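Local coordinates for protein NAD-dependent epimerase/dehydratase (Bacteroides thetaiotaomicron, PDB 3DHN) that is of unknown function but has a Rossmann-type fold of the short-chain dehydrogenase kind, and probably binds NAD or NADP as an oxidoreductase or epimerase, at residues A[99-113]-A[152-164]. Sequence-based numbering, arbitrary orientation.
Sequences VKKAGVNRFLMVGGA and EKEIDWVFFSPAA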
# COMPACT_ATOMS: atom_id res chain seq x y z
N VAL A 99 -11.28 1.33 -9.77
CA VAL A 99 -11.91 1.53 -8.46
C VAL A 99 -12.90 2.70 -8.50
O VAL A 99 -13.96 2.65 -7.87
CB VAL A 99 -10.84 1.79 -7.38
CG1 VAL A 99 -11.50 2.16 -6.08
CG2 VAL A 99 -9.98 0.54 -7.19
N LYS A 100 -12.55 3.76 -9.23
CA LYS A 100 -13.44 4.92 -9.33
C LYS A 100 -14.69 4.58 -10.14
O LYS A 100 -15.80 4.96 -9.78
CB LYS A 100 -12.71 6.10 -9.99
CG LYS A 100 -11.70 6.79 -9.09
CD LYS A 100 -11.15 8.06 -9.73
CE LYS A 100 -10.40 7.76 -11.03
NZ LYS A 100 -9.78 8.97 -11.64
N LYS A 101 -14.51 3.84 -11.23
CA LYS A 101 -15.63 3.48 -12.08
C LYS A 101 -16.61 2.55 -11.38
O LYS A 101 -17.76 2.41 -11.80
CB LYS A 101 -15.13 2.85 -13.38
CG LYS A 101 -16.23 2.46 -14.36
CD LYS A 101 -15.66 2.15 -15.74
CE LYS A 101 -15.15 3.42 -16.41
NZ LYS A 101 -16.23 4.44 -16.60
N ALA A 102 -16.16 1.92 -10.29
CA ALA A 102 -17.01 1.01 -9.53
C ALA A 102 -17.86 1.76 -8.51
O ALA A 102 -18.80 1.21 -7.94
CB ALA A 102 -16.15 -0.04 -8.82
N GLY A 103 -17.52 3.02 -8.27
CA GLY A 103 -18.28 3.82 -7.33
C GLY A 103 -17.80 3.91 -5.89
O GLY A 103 -18.48 4.50 -5.05
N VAL A 104 -16.63 3.33 -5.59
CA VAL A 104 -16.13 3.39 -4.21
C VAL A 104 -15.47 4.74 -3.96
O VAL A 104 -14.82 5.31 -4.84
CB VAL A 104 -15.13 2.25 -3.92
CG1 VAL A 104 -15.50 0.99 -4.72
CG2 VAL A 104 -13.73 2.69 -4.20
N ASN A 105 -15.65 5.26 -2.75
CA ASN A 105 -15.13 6.57 -2.39
C ASN A 105 -13.82 6.60 -1.60
O ASN A 105 -13.27 7.68 -1.36
CB ASN A 105 -16.20 7.33 -1.59
CG ASN A 105 -17.53 7.40 -2.32
OD1 ASN A 105 -17.62 7.89 -3.45
ND2 ASN A 105 -18.59 6.91 -1.68
N ARG A 106 -13.31 5.43 -1.21
CA ARG A 106 -12.08 5.34 -0.43
C ARG A 106 -11.10 4.31 -1.01
O ARG A 106 -11.43 3.14 -1.14
CB ARG A 106 -12.42 4.97 1.01
CG ARG A 106 -11.25 4.89 1.95
CD ARG A 106 -10.97 6.21 2.66
NE ARG A 106 -10.14 5.98 3.84
CZ ARG A 106 -9.30 6.87 4.36
NH1 ARG A 106 -9.17 8.08 3.82
NH2 ARG A 106 -8.57 6.54 5.42
N PHE A 107 -9.89 4.77 -1.33
CA PHE A 107 -8.86 3.90 -1.91
C PHE A 107 -7.53 4.09 -1.18
O PHE A 107 -7.04 5.21 -1.09
CB PHE A 107 -8.71 4.25 -3.40
CG PHE A 107 -7.58 3.53 -4.10
CD1 PHE A 107 -7.60 2.15 -4.26
CD2 PHE A 107 -6.53 4.26 -4.66
CE1 PHE A 107 -6.59 1.50 -4.96
CE2 PHE A 107 -5.51 3.62 -5.36
CZ PHE A 107 -5.54 2.24 -5.52
N LEU A 108 -6.97 3.00 -0.65
CA LEU A 108 -5.68 3.06 0.05
C LEU A 108 -4.66 2.25 -0.75
O LEU A 108 -4.94 1.12 -1.16
CB LEU A 108 -5.81 2.49 1.46
CG LEU A 108 -6.80 3.20 2.39
CD1 LEU A 108 -8.15 2.48 2.35
CD2 LEU A 108 -6.26 3.20 3.81
N MSE A 109 -3.49 2.82 -0.96
CA MSE A 109 -2.46 2.15 -1.75
C MSE A 109 -1.13 1.97 -1.04
O MSE A 109 -0.66 2.86 -0.33
CB MSE A 109 -2.24 2.95 -3.04
CG MSE A 109 -1.31 2.32 -4.07
SE MSE A 109 -1.05 3.45 -5.65
CE MSE A 109 0.38 2.49 -6.51
N VAL A 110 -0.52 0.81 -1.21
CA VAL A 110 0.79 0.56 -0.62
C VAL A 110 1.78 1.35 -1.48
O VAL A 110 1.89 1.11 -2.69
CB VAL A 110 1.17 -0.93 -0.67
CG1 VAL A 110 2.60 -1.14 -0.17
CG2 VAL A 110 0.18 -1.74 0.17
N GLY A 111 2.46 2.32 -0.89
CA GLY A 111 3.41 3.12 -1.64
C GLY A 111 4.84 2.65 -1.49
O GLY A 111 5.09 1.50 -1.14
N GLY A 112 5.79 3.55 -1.76
CA GLY A 112 7.21 3.23 -1.64
C GLY A 112 7.93 4.32 -0.87
O GLY A 112 7.31 5.30 -0.48
N ALA A 113 9.23 4.17 -0.68
CA ALA A 113 10.01 5.17 0.05
C ALA A 113 10.70 6.15 -0.88
O ALA A 113 11.21 7.19 -0.44
CB ALA A 113 11.04 4.47 0.93
N GLU A 152 -5.29 13.89 -8.47
CA GLU A 152 -6.57 13.20 -8.33
C GLU A 152 -7.47 13.82 -7.26
O GLU A 152 -7.05 14.00 -6.11
CB GLU A 152 -6.32 11.73 -8.00
CG GLU A 152 -7.57 10.90 -7.79
CD GLU A 152 -8.38 10.74 -9.06
OE1 GLU A 152 -9.14 11.67 -9.41
OE2 GLU A 152 -8.25 9.68 -9.71
N LYS A 153 -8.71 14.14 -7.62
CA LYS A 153 -9.64 14.73 -6.67
C LYS A 153 -10.98 14.02 -6.67
O LYS A 153 -11.86 14.34 -5.87
CB LYS A 153 -9.87 16.22 -6.99
CG LYS A 153 -8.67 17.12 -6.75
CD LYS A 153 -9.10 18.58 -6.68
CE LYS A 153 -7.93 19.49 -6.34
NZ LYS A 153 -6.90 19.51 -7.41
N GLU A 154 -11.14 13.04 -7.55
CA GLU A 154 -12.40 12.33 -7.65
C GLU A 154 -12.55 11.09 -6.79
O GLU A 154 -13.46 10.29 -7.00
CB GLU A 154 -12.70 12.02 -9.12
CG GLU A 154 -12.63 13.28 -10.00
CD GLU A 154 -13.17 13.06 -11.41
OE1 GLU A 154 -14.40 13.08 -11.58
OE2 GLU A 154 -12.35 12.87 -12.33
N ILE A 155 -11.67 10.93 -5.81
CA ILE A 155 -11.74 9.82 -4.87
C ILE A 155 -10.90 10.16 -3.65
O ILE A 155 -9.98 10.98 -3.73
CB ILE A 155 -11.21 8.50 -5.50
CG1 ILE A 155 -11.55 7.32 -4.58
CG2 ILE A 155 -9.70 8.58 -5.71
CD1 ILE A 155 -11.27 5.96 -5.21
N ASP A 156 -11.23 9.58 -2.50
CA ASP A 156 -10.43 9.85 -1.30
C ASP A 156 -9.32 8.80 -1.24
O ASP A 156 -9.52 7.69 -0.76
CB ASP A 156 -11.30 9.79 -0.04
CG ASP A 156 -10.48 10.00 1.23
OD1 ASP A 156 -9.33 10.48 1.12
OD2 ASP A 156 -10.98 9.68 2.33
N TRP A 157 -8.15 9.17 -1.76
CA TRP A 157 -7.01 8.27 -1.80
C TRP A 157 -6.00 8.53 -0.69
O TRP A 157 -5.92 9.63 -0.16
CB TRP A 157 -6.28 8.38 -3.15
CG TRP A 157 -5.76 9.77 -3.44
CD1 TRP A 157 -6.44 10.80 -4.02
CD2 TRP A 157 -4.45 10.28 -3.15
NE1 TRP A 157 -5.64 11.92 -4.10
CE2 TRP A 157 -4.41 11.63 -3.57
CE3 TRP A 157 -3.30 9.73 -2.56
CZ2 TRP A 157 -3.28 12.43 -3.43
CZ3 TRP A 157 -2.17 10.53 -2.42
CH2 TRP A 157 -2.17 11.87 -2.85
N VAL A 158 -5.23 7.50 -0.37
CA VAL A 158 -4.19 7.59 0.64
C VAL A 158 -3.04 6.72 0.14
O VAL A 158 -3.23 5.54 -0.16
CB VAL A 158 -4.67 7.06 2.02
CG1 VAL A 158 -3.55 7.15 3.03
CG2 VAL A 158 -5.85 7.87 2.51
N PHE A 159 -1.86 7.32 0.01
CA PHE A 159 -0.65 6.63 -0.45
C PHE A 159 0.19 6.42 0.81
O PHE A 159 0.65 7.40 1.42
CB PHE A 159 0.08 7.52 -1.46
CG PHE A 159 1.21 6.85 -2.19
CD1 PHE A 159 0.96 5.84 -3.13
CD2 PHE A 159 2.52 7.29 -2.02
CE1 PHE A 159 2.00 5.28 -3.89
CE2 PHE A 159 3.57 6.75 -2.77
CZ PHE A 159 3.31 5.74 -3.71
N PHE A 160 0.40 5.17 1.22
CA PHE A 160 1.16 4.89 2.44
C PHE A 160 2.61 4.47 2.16
O PHE A 160 2.89 3.31 1.83
CB PHE A 160 0.41 3.82 3.25
CG PHE A 160 0.91 3.63 4.67
CD1 PHE A 160 1.71 4.58 5.29
CD2 PHE A 160 0.54 2.49 5.39
CE1 PHE A 160 2.15 4.40 6.61
CE2 PHE A 160 0.97 2.30 6.71
CZ PHE A 160 1.78 3.25 7.32
N SER A 161 3.53 5.42 2.30
CA SER A 161 4.96 5.18 2.07
C SER A 161 5.61 4.47 3.24
O SER A 161 5.72 5.03 4.34
CB SER A 161 5.71 6.51 1.86
OG SER A 161 5.42 7.13 0.62
N PRO A 162 6.07 3.22 3.04
CA PRO A 162 6.73 2.48 4.13
C PRO A 162 8.13 3.05 4.35
O PRO A 162 8.56 3.92 3.60
CB PRO A 162 6.81 1.06 3.58
CG PRO A 162 6.95 1.29 2.08
CD PRO A 162 5.92 2.37 1.84
N ALA A 163 8.83 2.55 5.36
CA ALA A 163 10.20 2.99 5.64
C ALA A 163 11.10 2.42 4.53
O ALA A 163 10.72 1.46 3.87
CB ALA A 163 10.66 2.47 7.01
N ALA A 164 12.28 3.00 4.35
CA ALA A 164 13.19 2.55 3.30
C ALA A 164 13.51 1.06 3.33
O ALA A 164 13.68 0.43 2.29
CB ALA A 164 14.49 3.36 3.33
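F107 and M109 bind D156, V158 and F160 through the backbone, as neighbouring parallel strands do. Strands 106-110 and 156-161 run at 14° to each other. D156 N extends the pairing to N105 O, and G111 N extends it to F160 O.

The tight part lies around F159 and G111. G111 CA sits over one face of the F159 ring, 3.6 Å from its centroid, a CH-pi contact. The selenium of M109, a selenomethionine, meets the edge of the same ring, 4.0 Å from F159 CE1. M109 is fully extended and runs alongside F159. Further on, S161 OG gives a hydrogen bond to G112 O (2.9 Å), while P162 CD rests on G111 O.

I155 fills the other end of the buried part. Its CG1 is anti to the backbone N (chi1 -169°), which carries CD1 to 3.6 Å from F107 CB. K100 CG lies 4.0 Å from the same I155 CD1.

The looser, solvent side is the pair K100 and E152, both partly exposed. K100 bends at chi3 and reaches E152 from the opposite direction; K100 NZ to E152 OE2 is a 2.6 Å salt bridge, on the syn lone pair.

A second salt bridge lies on the other face of the sheet, where R106 is buried and D156 partly exposed. R106 NH1 meets D156 OD2 at 2.8 Å from above the carboxylate plane. E204 and H210 O also hold the guanidinium, and H211 also bonds D156 OD2.

These are central strands of a Rossmann-type sheet, with 70-73 beyond 106-110 and 213-218 beyond 156-161. F107, M109, W157 and F159 face helices 87-101 and 135-149; L108 and V110 pack on helix 194-206.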